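Side-chain contacts in glucosamine-6-phosphate deaminase (Thermotoga maritima, PDB 1J5X), which belongs to the SIS-domain family of alpha/beta proteins and is built around two parallel beta sheets with helices packed against them: residues 54-59 with 121-126; 83-88 with 93-98; 194-199 with 311-316; 205-210 with 263-268. All coordinates share one frame; numbering follows the deposited sequence.

In the fold
The four contacts form two pairs in two alpha/beta halves of the chain. Interactions 1 and 2 share the five-stranded parallel sheet, where strands 54-59 and 81-86 are neighbours. Their centres lie about 8 Å apart, and both fall in the SIS domain. Along the chain, interaction 2 comes between the two segments of interaction 1. Interactions 3 and 4 belong to the other half, with centres about 12 Å apart. Interaction 4 involves strand 262-267 of the four-stranded sheet and comes between the segments that interaction 3 joins. The two pairs sit on opposite sides of the chain's centre, 33 to 38 Å apart between centres, and never come nearer than about 15 Å between atoms.

Interaction 1: 54-59 with 121-126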
# COMPACT_ATOMS: atom_id res chain seq x y z
N GLU A 54 -20.88 -8.58 -4.31
CA GLU A 54 -19.71 -7.95 -4.92
C GLU A 54 -19.30 -6.76 -4.05
O GLU A 54 -20.17 -6.01 -3.57
CB GLU A 54 -20.07 -7.49 -6.34
CG GLU A 54 -19.26 -6.35 -6.93
CD GLU A 54 -20.03 -5.50 -8.00
OE1 GLU A 54 -20.96 -4.68 -7.69
OE2 GLU A 54 -19.67 -5.64 -9.19
N VAL A 55 -18.01 -6.62 -3.79
CA VAL A 55 -17.58 -5.49 -2.97
C VAL A 55 -16.55 -4.71 -3.74
O VAL A 55 -15.62 -5.27 -4.32
CB VAL A 55 -17.04 -5.93 -1.63
CG1 VAL A 55 -16.58 -4.68 -0.79
CG2 VAL A 55 -18.16 -6.73 -0.88
N LEU A 56 -16.79 -3.39 -3.84
CA LEU A 56 -15.88 -2.50 -4.54
C LEU A 56 -14.95 -1.76 -3.54
O LEU A 56 -15.33 -1.52 -2.39
CB LEU A 56 -16.67 -1.43 -5.29
CG LEU A 56 -17.84 -1.89 -6.17
CD1 LEU A 56 -18.34 -0.66 -6.97
CD2 LEU A 56 -17.38 -2.96 -7.10
N PHE A 57 -13.74 -1.41 -4.02
CA PHE A 57 -12.75 -0.68 -3.23
C PHE A 57 -12.38 0.45 -4.18
O PHE A 57 -11.86 0.21 -5.25
CB PHE A 57 -11.59 -1.60 -2.92
CG PHE A 57 -12.01 -2.73 -2.00
CD1 PHE A 57 -12.56 -3.92 -2.54
CD2 PHE A 57 -11.91 -2.58 -0.64
CE1 PHE A 57 -12.99 -4.95 -1.66
CE2 PHE A 57 -12.34 -3.59 0.25
CZ PHE A 57 -12.88 -4.77 -0.28
N VAL A 58 -12.64 1.70 -3.76
CA VAL A 58 -12.49 2.82 -4.73
C VAL A 58 -11.63 3.93 -4.13
O VAL A 58 -11.90 4.34 -3.00
CB VAL A 58 -13.94 3.39 -5.00
CG1 VAL A 58 -13.89 4.60 -5.94
CG2 VAL A 58 -14.85 2.24 -5.60
N GLY A 59 -10.64 4.41 -4.86
CA GLY A 59 -9.80 5.47 -4.27
C GLY A 59 -8.85 6.04 -5.29
O GLY A 59 -8.88 5.58 -6.42
N ASP A 121 -21.26 9.76 -4.55
CA ASP A 121 -22.58 10.13 -5.01
C ASP A 121 -23.14 9.19 -6.13
O ASP A 121 -24.27 8.72 -6.09
CB ASP A 121 -22.54 11.57 -5.49
CG ASP A 121 -23.90 12.22 -5.42
OD1 ASP A 121 -24.45 12.32 -4.28
OD2 ASP A 121 -24.42 12.58 -6.50
N VAL A 122 -22.31 8.92 -7.11
CA VAL A 122 -22.68 8.01 -8.19
C VAL A 122 -23.05 6.63 -7.60
O VAL A 122 -24.06 6.02 -7.97
CB VAL A 122 -21.46 7.85 -9.17
CG1 VAL A 122 -21.62 6.56 -10.02
CG2 VAL A 122 -21.34 9.06 -10.09
N LEU A 123 -22.23 6.11 -6.68
CA LEU A 123 -22.50 4.76 -6.16
C LEU A 123 -23.77 4.73 -5.35
O LEU A 123 -24.56 3.77 -5.43
CB LEU A 123 -21.33 4.24 -5.31
CG LEU A 123 -20.13 3.93 -6.20
CD1 LEU A 123 -18.81 3.90 -5.39
CD2 LEU A 123 -20.39 2.54 -6.87
N LYS A 124 -23.99 5.80 -4.59
CA LYS A 124 -25.20 5.85 -3.76
C LYS A 124 -26.43 5.91 -4.63
O LYS A 124 -27.44 5.32 -4.31
CB LYS A 124 -25.15 7.05 -2.80
CG LYS A 124 -24.31 6.80 -1.52
CD LYS A 124 -24.00 8.08 -0.74
CE LYS A 124 -25.17 8.56 0.08
NZ LYS A 124 -24.90 9.94 0.65
N LYS A 125 -26.35 6.64 -5.73
CA LYS A 125 -27.47 6.74 -6.65
C LYS A 125 -27.68 5.45 -7.43
O LYS A 125 -28.73 5.27 -8.04
CB LYS A 125 -27.29 7.91 -7.61
CG LYS A 125 -27.39 9.27 -6.93
CD LYS A 125 -27.07 10.37 -7.90
CE LYS A 125 -27.12 11.78 -7.27
NZ LYS A 125 -26.72 12.77 -8.34
N ARG A 126 -26.69 4.56 -7.40
CA ARG A 126 -26.80 3.26 -8.06
C ARG A 126 -27.06 2.12 -7.07
O ARG A 126 -26.68 0.99 -7.30
CB ARG A 126 -25.53 2.93 -8.86
CG ARG A 126 -25.33 3.77 -10.11
CD ARG A 126 -24.34 3.05 -11.04
NE ARG A 126 -23.78 3.92 -12.08
CZ ARG A 126 -22.99 3.51 -13.09
NH1 ARG A 126 -22.66 2.22 -13.22
NH2 ARG A 126 -22.54 4.38 -13.97
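Strand 54-59 and the last turn of helix 114-125 come nearest at Leu56 and Leu123, whose CA atoms are 10.0 Å apart. Side chains alone bridge this gap. Leu123 points at the strand, and its forked end carries the helix side of the contact. Its CG stands beside the backbone N (chi1 -71°), which directs the fork at the strand. One branch, CD2, meets CD1 of Leu56 at 3.8 Å; the two leucines approach at a slant. The other branch, CD1, lies 4.3 Å from CG2 of Val58, a looser touch. The fork of Leu123 therefore reaches two strand residues that are two positions apart and project from the same face of the sheet. No hydrogen bond or salt bridge crosses between the segments, and the three touching residues are buried. Leu123 has further apolar neighbours in Ala104 and Leu106 of the adjoining strand 102-107 and in Val90 of helix 87-91. Val90 touches Val58 as well, so helix 87-91 packs on both the strand and the helix side of the contact. Phe57 serves the other face of the sheet and packs on helix 62-78. Helices thus cover both faces of a parallel sheet, the three-layer alpha-beta-alpha sandwich of a SIS domain.

Interaction 2: 83-88 with 93-98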
# COMPACT_ATOMS: atom_id res chain seq x y z
N LYS A 83 -13.63 -5.65 -6.72
CA LYS A 83 -13.09 -4.88 -7.83
C LYS A 83 -12.45 -3.66 -7.13
O LYS A 83 -12.97 -3.16 -6.15
CB LYS A 83 -14.16 -4.33 -8.82
CG LYS A 83 -14.92 -5.33 -9.63
CD LYS A 83 -15.76 -4.59 -10.70
CE LYS A 83 -14.89 -3.73 -11.64
NZ LYS A 83 -15.71 -2.94 -12.71
N ALA A 84 -11.27 -3.27 -7.60
CA ALA A 84 -10.59 -2.05 -7.08
C ALA A 84 -10.70 -1.12 -8.32
O ALA A 84 -10.40 -1.55 -9.48
CB ALA A 84 -9.14 -2.34 -6.78
N ILE A 85 -11.14 0.13 -8.10
CA ILE A 85 -11.35 1.05 -9.23
C ILE A 85 -10.83 2.45 -8.87
O ILE A 85 -11.12 2.94 -7.76
CB ILE A 85 -12.88 1.24 -9.52
CG1 ILE A 85 -13.57 -0.16 -9.60
CG2 ILE A 85 -13.11 2.08 -10.83
CD1 ILE A 85 -15.12 -0.16 -9.55
N PRO A 86 -10.09 3.07 -9.79
CA PRO A 86 -9.61 4.43 -9.49
C PRO A 86 -10.89 5.27 -9.37
O PRO A 86 -11.79 5.12 -10.19
CB PRO A 86 -8.80 4.82 -10.74
CG PRO A 86 -8.27 3.47 -11.24
CD PRO A 86 -9.47 2.54 -11.04
N ALA A 87 -10.97 6.19 -8.39
CA ALA A 87 -12.24 6.89 -8.22
C ALA A 87 -12.71 7.71 -9.39
O ALA A 87 -13.93 7.87 -9.52
CB ALA A 87 -12.27 7.76 -6.93
N GLY A 88 -11.79 8.26 -10.17
CA GLY A 88 -12.18 9.05 -11.33
C GLY A 88 -13.03 8.24 -12.32
O GLY A 88 -13.94 8.77 -12.94
N GLN A 93 -18.41 7.82 -14.47
CA GLN A 93 -19.20 6.68 -14.94
C GLN A 93 -18.62 6.08 -16.22
O GLN A 93 -19.35 5.85 -17.24
CB GLN A 93 -20.68 7.11 -15.12
CG GLN A 93 -21.29 7.49 -13.76
CD GLN A 93 -22.79 7.78 -13.84
OE1 GLN A 93 -23.61 6.85 -13.89
NE2 GLN A 93 -23.14 9.06 -13.87
N LYS A 94 -17.31 5.85 -16.17
CA LYS A 94 -16.63 5.24 -17.29
C LYS A 94 -16.35 3.76 -17.07
O LYS A 94 -15.80 3.08 -17.96
CB LYS A 94 -15.33 6.00 -17.59
CG LYS A 94 -15.61 7.46 -18.01
CD LYS A 94 -16.73 7.49 -19.07
CE LYS A 94 -16.99 8.89 -19.54
NZ LYS A 94 -18.03 8.81 -20.63
N ILE A 95 -16.72 3.28 -15.90
CA ILE A 95 -16.55 1.87 -15.56
C ILE A 95 -17.61 0.98 -16.25
O ILE A 95 -18.69 1.42 -16.59
CB ILE A 95 -16.73 1.61 -14.04
CG1 ILE A 95 -18.12 2.04 -13.57
CG2 ILE A 95 -15.71 2.36 -13.24
CD1 ILE A 95 -18.40 1.58 -12.18
N PRO A 96 -17.25 -0.27 -16.53
CA PRO A 96 -18.23 -1.16 -17.15
C PRO A 96 -19.36 -1.22 -16.06
O PRO A 96 -19.06 -1.18 -14.86
CB PRO A 96 -17.46 -2.46 -17.27
CG PRO A 96 -16.05 -1.98 -17.68
CD PRO A 96 -15.86 -0.78 -16.66
N ASP A 97 -20.64 -1.25 -16.45
CA ASP A 97 -21.74 -1.25 -15.46
C ASP A 97 -21.56 -2.11 -14.20
O ASP A 97 -20.94 -3.15 -14.25
CB ASP A 97 -23.08 -1.67 -16.12
CG ASP A 97 -23.61 -0.61 -17.12
OD1 ASP A 97 -23.34 0.61 -16.95
OD2 ASP A 97 -24.34 -1.00 -18.07
N LEU A 98 -22.13 -1.67 -13.07
CA LEU A 98 -22.03 -2.45 -11.83
C LEU A 98 -23.15 -3.45 -11.68
O LEU A 98 -24.13 -3.46 -12.44
CB LEU A 98 -22.11 -1.56 -10.59
CG LEU A 98 -21.12 -0.44 -10.34
CD1 LEU A 98 -19.69 -0.96 -10.43
CD2 LEU A 98 -21.40 0.66 -11.35
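Ile85 on strand 81-86 meets Ile95 in the loop after helix 87-91, with their CA atoms 8.2 Å apart. Ile85 can be followed outward from its CB, which stays 4.8 Å from CG2 of Ile95. The short branch makes the real contact: CG2 of Ile85 is 3.6 Å from CG2 of Ile95. That methyl is anti to the backbone N of Ile85, while CG1 takes the place beside the N (chi1 -49°). CG1 itself is set back from Ile95 and carries the end of the chain in another direction. At that end, Ile85 CD1 is 4.5 Å from Ile95 CG2. On the way to the loop's far end, Ile85 CD1 is 4.7 Å from Leu98 CD1. Within the strand, Ile85 CD1 lies 4.1 Å from Lys83 CE. The two isoleucines cross at about a right angle, so the meeting is between methyl groups and not along the chains.

A Schellman motif ends helix 87-91 just before the loop. Gln93, with a positive phi of 52°, is its C-prime residue; Lys94 N goes to Glu89 O and Gln93 N to Val90 O. Ile95 follows directly. Val90 touches both isoleucines, and Ile95 also lies on Glu89. Gln93 OE1 accepts a hydrogen bond from NH2 of Arg126. Lys83 reaches from the strand toward the loop, and its NZ stops 4.4 Å from the backbone O of Pro96.

Interaction 3: 194-199 with 311-316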
# COMPACT_ATOMS: atom_id res chain seq x y z
N PRO A 194 9.06 -3.17 14.92
CA PRO A 194 10.27 -2.38 15.24
C PRO A 194 11.54 -2.99 14.68
O PRO A 194 12.37 -2.33 14.04
CB PRO A 194 10.26 -2.33 16.79
CG PRO A 194 8.74 -2.40 17.14
CD PRO A 194 8.16 -3.35 16.10
N GLU A 195 11.73 -4.30 14.92
CA GLU A 195 12.91 -4.97 14.40
C GLU A 195 12.90 -4.93 12.86
O GLU A 195 13.92 -4.72 12.21
CB GLU A 195 12.96 -6.43 14.90
CG GLU A 195 14.04 -7.30 14.24
CD GLU A 195 14.21 -8.68 14.91
OE1 GLU A 195 13.33 -9.09 15.71
OE2 GLU A 195 15.22 -9.35 14.62
N PHE A 196 11.72 -5.14 12.29
CA PHE A 196 11.60 -5.13 10.81
C PHE A 196 12.09 -3.79 10.27
O PHE A 196 12.85 -3.73 9.28
CB PHE A 196 10.12 -5.33 10.38
CG PHE A 196 9.91 -5.32 8.89
CD1 PHE A 196 10.54 -6.26 8.07
CD2 PHE A 196 9.04 -4.38 8.27
CE1 PHE A 196 10.30 -6.28 6.69
CE2 PHE A 196 8.82 -4.41 6.89
CZ PHE A 196 9.43 -5.34 6.13
N PHE A 197 11.65 -2.74 10.93
CA PHE A 197 12.00 -1.37 10.55
C PHE A 197 13.51 -1.15 10.67
O PHE A 197 14.17 -0.69 9.72
CB PHE A 197 11.23 -0.40 11.43
CG PHE A 197 11.60 1.06 11.19
CD1 PHE A 197 12.73 1.63 11.79
CD2 PHE A 197 10.84 1.84 10.31
CE1 PHE A 197 13.11 2.97 11.51
CE2 PHE A 197 11.21 3.17 10.02
CZ PHE A 197 12.34 3.74 10.62
N ASP A 198 14.09 -1.53 11.82
CA ASP A 198 15.51 -1.33 12.02
C ASP A 198 16.35 -2.14 11.04
O ASP A 198 17.35 -1.64 10.56
CB ASP A 198 15.91 -1.65 13.50
CG ASP A 198 15.20 -0.74 14.52
OD1 ASP A 198 14.77 0.39 14.18
OD2 ASP A 198 15.08 -1.14 15.70
N ILE A 199 15.97 -3.38 10.73
CA ILE A 199 16.72 -4.16 9.77
C ILE A 199 16.61 -3.45 8.40
O ILE A 199 17.60 -3.37 7.63
CB ILE A 199 16.15 -5.64 9.62
CG1 ILE A 199 16.44 -6.44 10.92
CG2 ILE A 199 16.74 -6.31 8.38
CD1 ILE A 199 15.75 -7.83 11.04
N ARG A 311 4.79 -4.43 4.38
CA ARG A 311 5.73 -4.47 3.28
C ARG A 311 6.04 -3.25 2.43
O ARG A 311 6.86 -3.36 1.52
CB ARG A 311 5.47 -5.69 2.37
CG ARG A 311 5.94 -7.06 3.06
CD ARG A 311 5.32 -8.24 2.30
NE ARG A 311 5.87 -9.56 2.71
CZ ARG A 311 6.87 -10.16 2.07
NH1 ARG A 311 7.44 -9.59 1.00
NH2 ARG A 311 7.29 -11.39 2.50
N THR A 312 5.35 -2.16 2.68
CA THR A 312 5.74 -0.91 1.95
C THR A 312 6.79 -0.14 2.79
O THR A 312 7.39 0.82 2.32
CB THR A 312 4.55 0.05 1.63
OG1 THR A 312 3.94 0.56 2.80
CG2 THR A 312 3.50 -0.70 0.78
N VAL A 313 7.04 -0.58 4.00
CA VAL A 313 8.03 0.12 4.85
C VAL A 313 9.42 0.20 4.18
O VAL A 313 10.05 1.26 4.16
CB VAL A 313 8.12 -0.55 6.24
CG1 VAL A 313 9.31 0.01 7.05
CG2 VAL A 313 6.85 -0.30 7.00
N PRO A 314 9.94 -0.91 3.67
CA PRO A 314 11.25 -0.82 3.03
C PRO A 314 11.28 0.27 1.92
O PRO A 314 12.21 1.03 1.82
CB PRO A 314 11.44 -2.20 2.45
CG PRO A 314 10.74 -3.10 3.49
CD PRO A 314 9.46 -2.33 3.73
N ALA A 315 10.24 0.30 1.07
CA ALA A 315 10.22 1.30 -0.01
C ALA A 315 10.05 2.74 0.52
O ALA A 315 10.61 3.67 -0.07
CB ALA A 315 9.07 0.95 -1.05
N GLN A 316 9.33 2.93 1.62
CA GLN A 316 9.20 4.28 2.21
C GLN A 316 10.60 4.73 2.70
O GLN A 316 10.95 5.88 2.61
CB GLN A 316 8.32 4.27 3.42
CG GLN A 316 6.84 3.96 3.18
CD GLN A 316 6.10 3.74 4.49
OE1 GLN A 316 6.36 4.42 5.44
NE2 GLN A 316 5.16 2.81 4.54
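Apolar contacts join Phe196 and Phe197 of helix 184-205 to Val313 and Pro314 of helix 313-326. Phe196 does most of the work through the outer end of its ring. Its CZ lies 3.7 Å from CG of Pro314. Its CE2 is 3.8 Å from CD of the same proline and 4.0 Å from CB of Val313. Phe197 adds one touch, from CD2 to CG1 of Val313 at 4.0 Å, and the two side chains cross at about a right angle. Both phenylalanines hold CG anti to the backbone N (chi1 179° and 176°), which swings both rings toward helix 313-326. Phe196 and Val313 run past each other in opposite directions. Ile299 and Val301 also touch Phe196.

Polar groups work around the edge of this patch. Asp198 OD1 lies in the plane of the Phe197 ring, at its edge, and makes a salt bridge with Lys24. CB of Arg311 points away from residues 194-199; its NE hydrogen-bonds to Ser307 OG and its NH2 to Ser302 O.

No hydrogen bond or charge pair crosses between the two segments. This buried contact therefore rests on shape and dispersion.

Interaction 4: 205-210 with 263-268; sequences EKIDLK and LVFMQK
Ile207, in the loop after helix 184-205, reaches strand 262-267 at Leu263 and Phe265. The strand is an inner member of the four-stranded parallel sheet in the second alpha/beta half of the chain. Helices cover both faces of that sheet.

Leu263 comes first. It holds CG anti to its backbone N (chi1 175°), and its fork opens toward the loop. Leu263 CD1 lies 4.2 Å from Ile207 CD1. The second branch comes just as near, with Leu263 CD2 also 4.2 Å from Ile207 CD1. The isoleucine methyl therefore sits over the fork and touches both prongs. The short branch of the isoleucine helps as well: Ile207 CG2 is 4.3 Å from Leu263 CD1. Leu209 is a more distant neighbour, its CD2 4.6 Å from CD2 of Leu263. Leu318 of helix 313-326 touches both of these leucines.

Val264 and then Met266, present as selenomethionine, turn to the opposite face, where they pack on helix 273-285.

Phe265, between them, lies on the same side of the sheet as Leu263, and the end of its ring comes nearer to Ile207. No hydrogen bond crosses between the segments, and the contact is made by apolar groups alone.

Gln267 closes the strand, and its OE1 takes a hydrogen bond from NH1 of Arg311. The same Ile207 methyl that rests on the leucine fork also meets the phenylalanine: Phe265 CE1 is 4.2 Å from Ile207 CD1, which sits at the ring edge, near the ring plane.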
# COMPACT_ATOMS: atom_id res chain seq x y z
N GLU A 205 20.60 1.35 4.08
CA GLU A 205 21.71 2.28 4.23
C GLU A 205 22.99 1.80 3.48
O GLU A 205 23.83 2.60 3.11
CB GLU A 205 22.01 2.42 5.71
CG GLU A 205 22.46 3.77 6.12
CD GLU A 205 22.41 3.91 7.64
OE1 GLU A 205 22.12 5.05 8.09
OE2 GLU A 205 22.64 2.91 8.37
N LYS A 206 23.12 0.49 3.27
CA LYS A 206 24.29 -0.10 2.60
C LYS A 206 24.25 -0.02 1.10
O LYS A 206 25.22 -0.33 0.43
CB LYS A 206 24.45 -1.56 3.01
CG LYS A 206 24.81 -1.80 4.49
CD LYS A 206 24.95 -3.29 4.78
CE LYS A 206 25.37 -3.56 6.25
NZ LYS A 206 26.31 -2.53 6.85
N ILE A 207 23.09 0.36 0.54
CA ILE A 207 22.98 0.47 -0.90
C ILE A 207 23.62 1.79 -1.33
O ILE A 207 23.45 2.82 -0.69
CB ILE A 207 21.47 0.49 -1.40
CG1 ILE A 207 20.75 -0.77 -0.90
CG2 ILE A 207 21.44 0.56 -2.96
CD1 ILE A 207 19.22 -0.76 -1.07
N ASP A 208 24.39 1.72 -2.42
CA ASP A 208 25.04 2.91 -2.97
C ASP A 208 23.96 3.64 -3.77
O ASP A 208 23.90 3.50 -4.99
CB ASP A 208 26.17 2.49 -3.91
CG ASP A 208 27.00 3.68 -4.37
OD1 ASP A 208 26.65 4.82 -3.96
OD2 ASP A 208 27.98 3.47 -5.12
N LEU A 209 23.14 4.40 -3.07
CA LEU A 209 22.01 5.11 -3.66
C LEU A 209 22.30 6.05 -4.81
O LEU A 209 21.58 6.06 -5.80
CB LEU A 209 21.25 5.86 -2.56
CG LEU A 209 20.56 4.87 -1.59
CD1 LEU A 209 19.74 5.63 -0.57
CD2 LEU A 209 19.62 3.91 -2.37
N LYS A 210 23.35 6.86 -4.66
CA LYS A 210 23.71 7.82 -5.70
C LYS A 210 23.95 7.11 -7.02
O LYS A 210 23.89 7.73 -8.07
CB LYS A 210 24.97 8.62 -5.29
CG LYS A 210 24.71 9.68 -4.23
CD LYS A 210 24.65 9.06 -2.83
CE LYS A 210 24.50 10.10 -1.68
NZ LYS A 210 24.26 9.43 -0.34
N LEU A 263 17.66 -0.77 -9.45
CA LEU A 263 17.54 -1.35 -8.10
C LEU A 263 16.17 -2.06 -8.06
O LEU A 263 15.15 -1.43 -8.31
CB LEU A 263 17.56 -0.25 -7.03
CG LEU A 263 17.32 -0.65 -5.54
CD1 LEU A 263 18.38 -1.64 -5.11
CD2 LEU A 263 17.35 0.56 -4.65
N VAL A 264 16.16 -3.36 -7.72
CA VAL A 264 14.92 -4.13 -7.68
C VAL A 264 14.58 -4.53 -6.24
O VAL A 264 15.45 -5.04 -5.54
CB VAL A 264 15.06 -5.42 -8.53
CG1 VAL A 264 13.72 -6.23 -8.52
CG2 VAL A 264 15.50 -5.08 -9.95
N PHE A 265 13.34 -4.30 -5.78
CA PHE A 265 12.92 -4.75 -4.45
C PHE A 265 11.88 -5.80 -4.79
O PHE A 265 10.86 -5.50 -5.43
CB PHE A 265 12.25 -3.67 -3.65
CG PHE A 265 13.19 -2.90 -2.75
CD1 PHE A 265 14.51 -2.65 -3.15
CD2 PHE A 265 12.73 -2.35 -1.57
CE1 PHE A 265 15.36 -1.84 -2.34
CE2 PHE A 265 13.60 -1.52 -0.76
CZ PHE A 265 14.91 -1.30 -1.18
N MSE A 266 12.17 -7.03 -4.42
CA MSE A 266 11.33 -8.14 -4.73
C MSE A 266 10.63 -8.65 -3.46
O MSE A 266 11.30 -8.99 -2.47
CB MSE A 266 12.20 -9.25 -5.33
CG MSE A 266 11.38 -10.46 -5.79
SE MSE A 266 12.54 -11.84 -6.62
CE MSE A 266 13.95 -10.72 -7.25
N GLN A 267 9.30 -8.71 -3.51
CA GLN A 267 8.50 -9.19 -2.35
C GLN A 267 8.38 -10.70 -2.46
O GLN A 267 7.66 -11.23 -3.33
CB GLN A 267 7.11 -8.62 -2.39
CG GLN A 267 7.06 -7.07 -2.38
CD GLN A 267 7.52 -6.43 -1.08
OE1 GLN A 267 7.45 -7.02 -0.00
NE2 GLN A 267 7.98 -5.16 -1.17
N LYS A 268 9.10 -11.43 -1.60
CA LYS A 268 9.02 -12.92 -1.66
C LYS A 268 7.66 -13.47 -1.22
O LYS A 268 7.09 -12.96 -0.30
CB LYS A 268 10.08 -13.52 -0.74
CG LYS A 268 11.53 -13.14 -1.10
CD LYS A 268 12.60 -13.93 -0.22
CE LYS A 268 12.62 -15.40 -0.65
NZ LYS A 268 13.13 -15.59 -2.05